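Phospholyase (Arthrobacter aurescens, PDB 5G4I) catalyses the pyridoxal-phosphate-dependent elimination of phosphate from amino alcohol phosphates such as ethanolamine phosphate, on the scaffold of a class III transaminase. Local coordinates at residues L39-G44 against K55-G60; P177-I182 against P188-Q193; S255-T260 against V277-P282; R348-A353 against G360-R365. One frame throughout, in Å; residues are numbered along the deposited sequence.

Contact 1 of 4, residues L39-G44 against K55-G60; sequences LELVSG and KVYLDG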
# COMPACT_ATOMS: atom_id res chain seq x y z
N LEU A 39 0.65 -26.24 -0.39
CA LEU A 39 1.00 -26.54 -1.76
C LEU A 39 2.05 -25.52 -2.27
O LEU A 39 1.77 -24.30 -2.11
CB LEU A 39 -0.21 -26.43 -2.76
CG LEU A 39 -1.21 -27.54 -2.89
CD1 LEU A 39 -2.13 -27.06 -4.04
CD2 LEU A 39 -0.51 -28.88 -3.21
N GLU A 40 3.13 -26.00 -2.92
CA GLU A 40 4.16 -25.19 -3.52
C GLU A 40 3.86 -25.07 -5.01
O GLU A 40 3.98 -26.03 -5.79
CB GLU A 40 5.60 -25.77 -3.31
CG GLU A 40 6.69 -24.88 -3.87
CD GLU A 40 8.11 -25.40 -3.70
OE1 GLU A 40 8.22 -26.41 -2.97
OE2 GLU A 40 9.03 -24.88 -4.38
N LEU A 41 3.39 -23.87 -5.46
CA LEU A 41 3.05 -23.66 -6.87
C LEU A 41 4.13 -22.95 -7.58
O LEU A 41 4.49 -21.83 -7.21
CB LEU A 41 1.67 -22.92 -6.97
CG LEU A 41 0.46 -23.67 -6.45
CD1 LEU A 41 -0.81 -22.88 -6.70
CD2 LEU A 41 0.30 -25.05 -7.11
N VAL A 42 4.72 -23.58 -8.60
CA VAL A 42 5.95 -23.10 -9.23
C VAL A 42 5.79 -22.41 -10.58
O VAL A 42 6.69 -21.64 -11.01
CB VAL A 42 7.04 -24.24 -9.35
CG1 VAL A 42 7.30 -24.79 -7.95
CG2 VAL A 42 6.62 -25.30 -10.29
N SER A 43 4.72 -22.67 -11.30
CA SER A 43 4.46 -22.07 -12.63
C SER A 43 2.99 -22.17 -12.91
O SER A 43 2.20 -22.95 -12.32
CB SER A 43 5.26 -22.73 -13.72
OG SER A 43 4.84 -24.08 -13.92
N GLY A 44 2.53 -21.31 -13.83
CA GLY A 44 1.14 -21.32 -14.31
C GLY A 44 1.03 -20.84 -15.76
O GLY A 44 1.94 -20.16 -16.29
N LYS A 55 2.38 -32.01 -10.48
CA LYS A 55 0.89 -32.19 -10.61
C LYS A 55 0.29 -30.89 -11.15
O LYS A 55 0.71 -29.73 -10.71
CB LYS A 55 0.26 -32.54 -9.27
CG LYS A 55 -1.24 -32.81 -9.26
CD LYS A 55 -1.64 -33.47 -7.93
CE LYS A 55 -3.18 -33.52 -7.66
NZ LYS A 55 -3.82 -34.35 -8.66
N VAL A 56 -0.66 -31.03 -12.06
CA VAL A 56 -1.36 -29.90 -12.71
C VAL A 56 -2.76 -29.71 -12.13
O VAL A 56 -3.53 -30.68 -11.91
CB VAL A 56 -1.41 -30.10 -14.24
CG1 VAL A 56 -2.21 -28.97 -14.92
CG2 VAL A 56 -0.04 -30.17 -14.81
N TYR A 57 -3.14 -28.43 -11.90
CA TYR A 57 -4.42 -28.12 -11.35
C TYR A 57 -5.18 -27.05 -12.22
O TYR A 57 -4.51 -26.15 -12.78
CB TYR A 57 -4.33 -27.52 -9.91
CG TYR A 57 -3.54 -28.33 -8.90
CD1 TYR A 57 -2.16 -28.29 -8.92
CD2 TYR A 57 -4.18 -29.10 -8.00
CE1 TYR A 57 -1.41 -29.04 -8.02
CE2 TYR A 57 -3.45 -29.82 -7.01
CZ TYR A 57 -2.09 -29.85 -7.14
OH TYR A 57 -1.36 -30.57 -6.19
N LEU A 58 -6.49 -27.20 -12.22
CA LEU A 58 -7.42 -26.19 -12.77
C LEU A 58 -7.68 -25.17 -11.63
O LEU A 58 -8.10 -25.52 -10.56
CB LEU A 58 -8.73 -26.83 -13.22
CG LEU A 58 -9.81 -25.86 -13.79
CD1 LEU A 58 -9.32 -25.10 -14.97
CD2 LEU A 58 -11.10 -26.63 -14.11
N ASP A 59 -7.40 -23.85 -11.93
CA ASP A 59 -7.64 -22.76 -10.98
C ASP A 59 -9.10 -22.34 -10.94
O ASP A 59 -9.54 -21.64 -11.87
CB ASP A 59 -6.72 -21.57 -11.32
CG ASP A 59 -6.68 -20.49 -10.22
OD1 ASP A 59 -7.57 -20.50 -9.34
OD2 ASP A 59 -5.72 -19.68 -10.31
N GLY A 60 -9.86 -22.79 -9.93
CA GLY A 60 -11.22 -22.28 -9.66
C GLY A 60 -11.40 -21.25 -8.56
O GLY A 60 -12.50 -21.09 -8.00
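Leu39 and Leu41 meet the ring of Tyr57 across an intervening strand, in a three-strand antiparallel meander that begins with strand 41-45, the outermost within this chain of a mixed seven-strand sheet. With strand 48-51 in between, the two segments meet through side chains and not as neighbouring backbones; Leu41 also packs on Leu49 of that middle strand. Strands 41-45 and 48-51 pair through a classic beta bulge, in which Thr50 is matched by two residues, Val42 and Ser43.

The apolar part is unequal. Leu39 lays CD1 over one face of the ring, 4.2 Å from Tyr57 CZ, whereas Leu41 arrives obliquely, with its CD2 4.4 Å from Tyr57 CE1. With CG anti to the carbonyl carbon (chi1 -54°), the Tyr57 ring is directed at segment 39-44, where Leu39 meets it from the opposite direction.

The polar part belongs to the phenol oxygen, which is hydrogen-bonded to Asp51 at the end of strand 48-51. This anchors the far end of the ring. Backbone hydrogen bonds from Leu39, Leu41 and Gly44 to the second subunit place segment 39-44 at the dimer interface. Beside the anchored hydroxyl, Leu39 CD2 approaches to 3.5 Å from Tyr57 OH.

Contact 2 of 4, residues P177-I182 against P188-Q193; sequences PDVSGI and PVLLEQ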
# COMPACT_ATOMS: atom_id res chain seq x y z
N PRO A 177 -29.85 -8.54 4.75
CA PRO A 177 -30.92 -9.53 4.48
C PRO A 177 -30.58 -10.44 3.26
O PRO A 177 -30.03 -9.95 2.25
CB PRO A 177 -32.14 -8.69 4.20
CG PRO A 177 -31.61 -7.37 3.76
CD PRO A 177 -30.37 -7.18 4.58
N ASP A 178 -30.93 -11.74 3.39
CA ASP A 178 -30.67 -12.73 2.37
C ASP A 178 -32.04 -13.46 2.05
O ASP A 178 -32.59 -14.05 2.97
CB ASP A 178 -29.63 -13.72 2.83
CG ASP A 178 -29.19 -14.78 1.76
OD1 ASP A 178 -29.56 -14.66 0.62
OD2 ASP A 178 -28.42 -15.68 2.22
N VAL A 179 -32.50 -13.38 0.80
CA VAL A 179 -33.80 -14.02 0.39
C VAL A 179 -33.60 -15.47 -0.00
O VAL A 179 -34.61 -16.16 -0.28
CB VAL A 179 -34.51 -13.25 -0.75
CG1 VAL A 179 -34.74 -11.79 -0.39
CG2 VAL A 179 -33.81 -13.37 -2.08
N SER A 180 -32.35 -15.98 -0.01
CA SER A 180 -32.07 -17.40 -0.39
C SER A 180 -32.89 -18.37 0.44
O SER A 180 -32.86 -18.36 1.67
CB SER A 180 -30.55 -17.76 -0.23
OG SER A 180 -29.72 -16.96 -1.05
N GLY A 181 -33.70 -19.16 -0.26
CA GLY A 181 -34.54 -20.14 0.44
C GLY A 181 -35.75 -19.61 1.25
O GLY A 181 -36.36 -20.38 1.99
N ILE A 182 -36.11 -18.34 1.10
CA ILE A 182 -37.25 -17.73 1.81
C ILE A 182 -38.45 -17.68 0.86
O ILE A 182 -38.29 -17.42 -0.32
CB ILE A 182 -36.81 -16.28 2.25
CG1 ILE A 182 -35.67 -16.39 3.28
CG2 ILE A 182 -37.93 -15.40 2.81
CD1 ILE A 182 -36.03 -17.01 4.60
N PRO A 188 -41.34 -9.05 1.72
CA PRO A 188 -41.60 -7.68 2.18
C PRO A 188 -41.37 -7.47 3.68
O PRO A 188 -40.84 -6.37 4.04
CB PRO A 188 -43.07 -7.37 1.70
CG PRO A 188 -43.25 -8.35 0.52
CD PRO A 188 -42.46 -9.60 0.88
N VAL A 189 -41.71 -8.42 4.56
CA VAL A 189 -41.47 -8.25 5.99
C VAL A 189 -39.91 -8.21 6.25
O VAL A 189 -39.43 -7.47 7.09
CB VAL A 189 -42.16 -9.33 6.92
CG1 VAL A 189 -41.65 -10.72 6.70
CG2 VAL A 189 -41.97 -8.99 8.38
N LEU A 190 -39.18 -9.08 5.56
CA LEU A 190 -37.69 -9.08 5.69
C LEU A 190 -37.10 -7.76 5.31
O LEU A 190 -36.22 -7.21 6.09
CB LEU A 190 -37.07 -10.22 4.86
CG LEU A 190 -35.57 -10.31 4.84
CD1 LEU A 190 -34.95 -10.58 6.21
CD2 LEU A 190 -35.14 -11.36 3.84
N LEU A 191 -37.60 -7.14 4.23
CA LEU A 191 -37.09 -5.84 3.82
C LEU A 191 -37.45 -4.77 4.87
O LEU A 191 -36.60 -3.92 5.25
CB LEU A 191 -37.57 -5.42 2.42
CG LEU A 191 -37.28 -3.99 1.95
CD1 LEU A 191 -35.78 -3.86 1.71
CD2 LEU A 191 -38.00 -3.63 0.65
N GLU A 192 -38.73 -4.78 5.36
CA GLU A 192 -39.18 -3.74 6.31
C GLU A 192 -38.37 -3.85 7.60
O GLU A 192 -37.88 -2.79 8.11
CB GLU A 192 -40.73 -3.89 6.58
N GLN A 193 -38.13 -5.06 8.13
CA GLN A 193 -37.45 -5.27 9.41
C GLN A 193 -35.94 -4.90 9.25
O GLN A 193 -35.33 -4.23 10.14
CB GLN A 193 -37.52 -6.69 9.96
CG GLN A 193 -38.94 -7.10 10.35
CD GLN A 193 -39.05 -8.57 10.80
OE1 GLN A 193 -38.16 -9.41 10.55
NE2 GLN A 193 -40.12 -8.87 11.50
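This is a small apolar contact between a loop and a helix, in which Leu190 of helix 187-207 packs onto Pro177 and the turn that follows it, in the connection leading out of strand 171-174. Leu190 has its CG anti to the backbone N (chi1 177°), an orientation that carries the branch away from the helix and onto the loop. Its CG stands 3.8 Å from Pro177 CB. CD1 bears on the same proline carbon, while CD2 reaches past it to lie 3.8 Å from Asp178 O and 4.3 Å from Val179 CG1. An alanine in place of Leu190 lacks CG and both methyls, and would probably leave Pro177 CB and Val179 CG1 without their partner on the helix, opening a gap there.

Val179 to Ile182 form a type II beta turn, and Asp178 starts an Asx turn. Its OD1 accepts from Ser180 OG at 2.8 Å, on the syn side and 23° out of the carboxylate plane, and from Ser180 N at 3.2 Å, well above the same face. Gln228 N also donates to OD1, and OD2 forms a salt bridge with Arg363. The loop is thus shaped by its own turns and by polar partners beyond the helix, while its contact with Leu190 is hydrocarbon packing.

Contact 3 of 4, residues S255-T260 against V277-P282; sequences SGFGRT and VTMGKP. With PLP (pyridoxal-5'-phosphate), chain C.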
# COMPACT_ATOMS: atom_id res chain seq x y z
N SER A 255 -15.95 -7.66 -6.59
CA SER A 255 -16.97 -7.67 -7.57
C SER A 255 -16.64 -6.90 -8.84
O SER A 255 -17.48 -6.90 -9.76
CB SER A 255 -18.28 -7.12 -6.98
OG SER A 255 -18.15 -5.80 -6.48
N GLY A 256 -15.52 -6.20 -8.88
CA GLY A 256 -15.21 -5.30 -10.03
C GLY A 256 -14.60 -5.95 -11.23
O GLY A 256 -14.40 -7.19 -11.33
N PHE A 257 -14.26 -5.12 -12.21
CA PHE A 257 -13.56 -5.56 -13.45
C PHE A 257 -14.36 -6.64 -14.19
O PHE A 257 -13.81 -7.54 -14.88
CB PHE A 257 -12.10 -5.89 -13.25
CG PHE A 257 -11.26 -4.66 -12.87
CD1 PHE A 257 -11.22 -4.16 -11.52
CD2 PHE A 257 -10.60 -3.93 -13.86
CE1 PHE A 257 -10.55 -2.96 -11.25
CE2 PHE A 257 -9.94 -2.74 -13.57
CZ PHE A 257 -9.94 -2.26 -12.26
N GLY A 258 -15.69 -6.57 -14.14
CA GLY A 258 -16.55 -7.48 -14.93
C GLY A 258 -16.72 -8.87 -14.42
O GLY A 258 -17.44 -9.74 -15.02
N ARG A 259 -16.31 -9.09 -13.17
CA ARG A 259 -16.52 -10.40 -12.46
C ARG A 259 -17.97 -10.88 -12.46
O ARG A 259 -18.23 -12.08 -12.57
CB ARG A 259 -15.99 -10.28 -11.04
CG ARG A 259 -16.29 -11.44 -10.04
CD ARG A 259 -15.61 -12.72 -10.44
NE ARG A 259 -14.17 -12.60 -10.59
CZ ARG A 259 -13.42 -13.67 -10.96
NH1 ARG A 259 -14.03 -14.81 -11.26
NH2 ARG A 259 -12.12 -13.54 -11.20
N THR A 260 -18.91 -9.96 -12.27
CA THR A 260 -20.34 -10.32 -12.20
C THR A 260 -20.98 -10.54 -13.58
O THR A 260 -22.14 -11.03 -13.61
CB THR A 260 -21.23 -9.22 -11.50
OG1 THR A 260 -21.25 -8.05 -12.26
CG2 THR A 260 -20.75 -8.91 -10.05
N VAL A 277 -15.76 4.79 -4.96
CA VAL A 277 -15.61 3.36 -5.44
C VAL A 277 -14.15 2.96 -5.24
O VAL A 277 -13.26 3.67 -5.69
CB VAL A 277 -16.05 3.18 -6.93
CG1 VAL A 277 -15.90 1.73 -7.32
CG2 VAL A 277 -17.46 3.65 -7.13
N THR A 278 -13.94 1.87 -4.50
CA THR A 278 -12.54 1.39 -4.24
C THR A 278 -12.31 0.07 -5.01
O THR A 278 -13.21 -0.70 -5.28
CB THR A 278 -12.30 1.22 -2.72
OG1 THR A 278 -13.24 0.28 -2.22
CG2 THR A 278 -12.45 2.55 -1.97
N MET A 279 -11.04 -0.20 -5.31
CA MET A 279 -10.68 -1.37 -6.14
C MET A 279 -9.22 -1.76 -5.80
O MET A 279 -8.42 -1.01 -5.22
CB MET A 279 -10.94 -1.09 -7.59
CG MET A 279 -10.12 -0.02 -8.09
SD MET A 279 -10.70 0.67 -9.75
CE MET A 279 -12.05 1.20 -9.54
N GLY A 280 -8.88 -2.98 -6.25
CA GLY A 280 -7.54 -3.57 -6.02
C GLY A 280 -7.53 -4.92 -6.75
O GLY A 280 -7.89 -5.03 -7.93
N LYS A 281 -7.17 -5.99 -6.01
CA LYS A 281 -6.91 -7.38 -6.48
C LYS A 281 -6.65 -7.53 -8.00
O LYS A 281 -5.46 -7.56 -8.43
CB LYS A 281 -7.85 -8.36 -5.80
CG LYS A 281 -7.49 -8.66 -4.33
CD LYS A 281 -8.39 -9.76 -3.68
CE LYS A 281 -8.04 -10.14 -2.18
NZ LYS A 281 -8.91 -9.28 -1.34
N PRO A 282 -7.70 -7.83 -8.83
CA PRO A 282 -7.41 -8.03 -10.27
C PRO A 282 -6.71 -6.95 -11.06
O PRO A 282 -6.28 -7.22 -12.22
CB PRO A 282 -8.87 -8.19 -10.87
CG PRO A 282 -9.69 -7.35 -9.92
CD PRO A 282 -9.15 -7.75 -8.60
N1 PLP C . -11.72 -5.39 0.46
C2 PLP C . -12.12 -6.56 -0.10
C2A PLP C . -13.57 -6.79 -0.42
C3 PLP C . -11.12 -7.62 -0.39
O3 PLP C . -11.49 -8.81 -0.95
C4 PLP C . -9.71 -7.34 -0.05
C4A PLP C . -8.64 -8.34 -0.30
C5 PLP C . -9.41 -6.03 0.56
C6 PLP C . -10.45 -5.12 0.78
C5A PLP C . -7.99 -5.67 0.94
O4P PLP C . -7.13 -5.87 -0.18
P PLP C . -5.53 -5.83 0.00
O1P PLP C . -5.20 -7.18 0.60
O2P PLP C . -5.01 -5.62 -1.40
O3P PLP C . -5.30 -4.66 0.93
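Phe257, Pro282 and Met279 carry this buried contact, and Phe257 gives up the largest area of the three. It occupies the second position of a type I' beta turn from Gly256 to Arg259, where its backbone takes a positive phi of 58°. From there the ring projects across to the end of strand 276-279 and the bend beyond it.

Two side chains receive the ring along one flank. Pro282 places its CG 3.9 Å from Phe257 CD1, an oblique approach of pyrrolidine to benzene. Further along, Met279 SD lies 3.9 Å from Phe257 CE1 and equally near CZ. The sulfur is 5.0 Å from the ring centroid and 70° off its normal, a Met-aromatic contact that is oblique to the ring. Met279 brings SD there with its CG between the backbone N and the carbonyl carbon (chi1 63°) and the chain extended at chi2. Trp265 meets Phe257 edge-to-face, adding a second aromatic neighbour.

Between Met279 and Pro282 comes Lys281, whose side chain leads away from the phenylalanine. Its NZ is joined covalently to PLP C4A at 1.4 Å and makes a weak hydrogen bond to PLP O3. Phe257 therefore packs against Met279 at the end of the strand and Pro282 just after Lys281, and the linkage is consistent with the internal aldimine typical of fold type I PLP enzymes, the group to which class III transaminases belong.

Contact 4 of 4, residues R348-A353 against G360-R365; sequences RLENIA and GSVRGR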
# COMPACT_ATOMS: atom_id res chain seq x y z
N ARG A 348 -26.58 -25.38 -14.20
CA ARG A 348 -25.98 -26.65 -13.74
C ARG A 348 -25.99 -26.79 -12.23
O ARG A 348 -26.28 -27.90 -11.67
CB ARG A 348 -24.57 -26.85 -14.23
CG ARG A 348 -23.92 -28.13 -13.71
CD ARG A 348 -24.40 -29.36 -14.46
NE ARG A 348 -23.52 -29.23 -15.60
CZ ARG A 348 -22.37 -29.90 -15.78
NH1 ARG A 348 -22.01 -30.91 -15.00
NH2 ARG A 348 -21.63 -29.52 -16.74
N LEU A 349 -25.61 -25.72 -11.49
CA LEU A 349 -25.62 -25.77 -10.03
C LEU A 349 -27.08 -25.93 -9.48
O LEU A 349 -27.22 -26.59 -8.46
CB LEU A 349 -24.95 -24.49 -9.43
CG LEU A 349 -23.47 -24.36 -9.63
CD1 LEU A 349 -22.98 -23.01 -9.14
CD2 LEU A 349 -22.70 -25.45 -8.84
N GLU A 350 -28.11 -25.30 -10.09
CA GLU A 350 -29.53 -25.57 -9.69
C GLU A 350 -29.90 -27.10 -9.84
O GLU A 350 -30.55 -27.68 -8.94
CB GLU A 350 -30.46 -24.70 -10.45
CG GLU A 350 -30.31 -23.30 -9.93
CD GLU A 350 -31.05 -22.24 -10.68
OE1 GLU A 350 -31.41 -22.51 -11.84
OE2 GLU A 350 -31.19 -21.10 -10.09
N ASN A 351 -29.43 -27.74 -10.90
CA ASN A 351 -29.64 -29.21 -11.06
C ASN A 351 -28.96 -29.98 -9.96
O ASN A 351 -29.58 -30.87 -9.33
CB ASN A 351 -29.19 -29.69 -12.45
CG ASN A 351 -30.17 -29.31 -13.57
OD1 ASN A 351 -31.27 -28.86 -13.33
ND2 ASN A 351 -29.73 -29.45 -14.79
N ILE A 352 -27.72 -29.62 -9.64
CA ILE A 352 -26.97 -30.26 -8.53
C ILE A 352 -27.70 -30.05 -7.22
O ILE A 352 -27.81 -31.03 -6.42
CB ILE A 352 -25.49 -29.69 -8.53
CG1 ILE A 352 -24.74 -30.16 -9.76
CG2 ILE A 352 -24.77 -30.14 -7.25
CD1 ILE A 352 -23.45 -29.48 -10.19
N ALA A 353 -28.24 -28.87 -6.95
CA ALA A 353 -28.88 -28.62 -5.67
C ALA A 353 -30.19 -29.39 -5.47
O ALA A 353 -30.49 -29.82 -4.34
CB ALA A 353 -29.16 -27.17 -5.49
N GLY A 360 -27.70 -26.75 -0.28
CA GLY A 360 -28.79 -25.81 0.03
C GLY A 360 -29.07 -24.90 -1.18
O GLY A 360 -29.50 -25.38 -2.22
N SER A 361 -28.77 -23.60 -1.10
CA SER A 361 -29.06 -22.70 -2.19
C SER A 361 -27.84 -22.47 -3.14
O SER A 361 -26.66 -22.58 -2.71
CB SER A 361 -29.47 -21.29 -1.64
OG SER A 361 -30.60 -21.43 -0.75
N VAL A 362 -28.16 -22.11 -4.35
CA VAL A 362 -27.19 -21.66 -5.37
C VAL A 362 -27.04 -20.12 -5.23
O VAL A 362 -28.04 -19.42 -5.17
CB VAL A 362 -27.69 -22.02 -6.78
CG1 VAL A 362 -26.69 -21.54 -7.84
CG2 VAL A 362 -27.77 -23.55 -6.82
N ARG A 363 -25.81 -19.62 -5.27
CA ARG A 363 -25.53 -18.23 -4.95
C ARG A 363 -24.58 -17.62 -6.01
O ARG A 363 -23.72 -18.28 -6.58
CB ARG A 363 -24.92 -18.17 -3.56
CG ARG A 363 -25.85 -18.68 -2.43
CD ARG A 363 -25.08 -18.95 -1.15
NE ARG A 363 -25.99 -19.38 -0.05
CZ ARG A 363 -26.74 -18.56 0.65
NH1 ARG A 363 -26.69 -17.28 0.49
NH2 ARG A 363 -27.64 -19.10 1.49
N GLY A 364 -24.72 -16.32 -6.16
CA GLY A 364 -23.75 -15.50 -6.99
C GLY A 364 -24.23 -15.24 -8.40
O GLY A 364 -25.40 -15.51 -8.83
N ARG A 365 -23.33 -14.69 -9.27
CA ARG A 365 -23.62 -14.60 -10.73
C ARG A 365 -22.29 -14.39 -11.48
O ARG A 365 -21.25 -14.16 -10.82
CB ARG A 365 -24.62 -13.51 -11.20
CG ARG A 365 -24.10 -12.16 -10.72
CD ARG A 365 -24.92 -11.08 -11.34
NE ARG A 365 -26.19 -10.95 -10.64
CZ ARG A 365 -27.10 -10.01 -10.87
NH1 ARG A 365 -26.96 -9.10 -11.82
NH2 ARG A 365 -28.22 -9.99 -10.09
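Val362 projects from strand 359-365 into the flank of helix 334-355, in an alpha-beta hairpin at the edge of a mixed sheet. After the helix the chain turns, and the strand returns nearly antiparallel: the axes of the two short segments approach to 8.2 Å at 166°.

Apolar packing centres on the two methyls of Val362. With CG1 anti to the backbone N (chi1 179°), that methyl lies toward the side chain of Leu349, 3.8 Å from Leu349 CB, and also meets the end of the leucine. CG2 lies toward the carbonyl of the same residue, 3.5 Å from Leu349 O, an oxygen already engaged by Ala353 N one turn on. It also comes within 4.0 Å of Glu350 CG and 4.1 Å of Ala353 CB. A glycine in place of Val362 would probably open a gap between the strand and the helix face formed by Leu349 and Ala353, leaving the helix less firmly seated. Behind the contact, Leu349 packs on Phe369 and Val362 on Ile371, both of the next strand, which extends the layer into the sheet.

Polar interactions lie at the margins. Arg346, earlier on the same helix, donates to the carbonyls of Val362 and Gly364 and so ties the helix to the strand backbone. On the opposite side of the strand, Arg363 points away from the helix and pairs with Asp372. At the hairpin's closed end, the small methyl of Ala353 permits a close approach, its CB lying 3.7 Å from Gly360 O.

The four contacts follow one another along the chain without overlap, all within the class III aminotransferase sequence. Contacts 1 and 4 share a mixed seven-strand sheet, at its two outermost strands within this chain, their centres about 26 Å apart. Contact 3 involves strand 276-279 of the other sheet and carries the cofactor, its centre about 7 Å from that of the chain. Contact 2 lies in the connection after strand 171-174 of that sheet; contacts 1 and 2 fall on opposite sides of the chain's centre, about 40 Å apart between their centres. A salt bridge of 2.9 Å from Asp178 OD2 to Arg363 NH1 ties the loop of contact 2 to strand 359-365, where Thr260 of contact 3 also packs on Arg365.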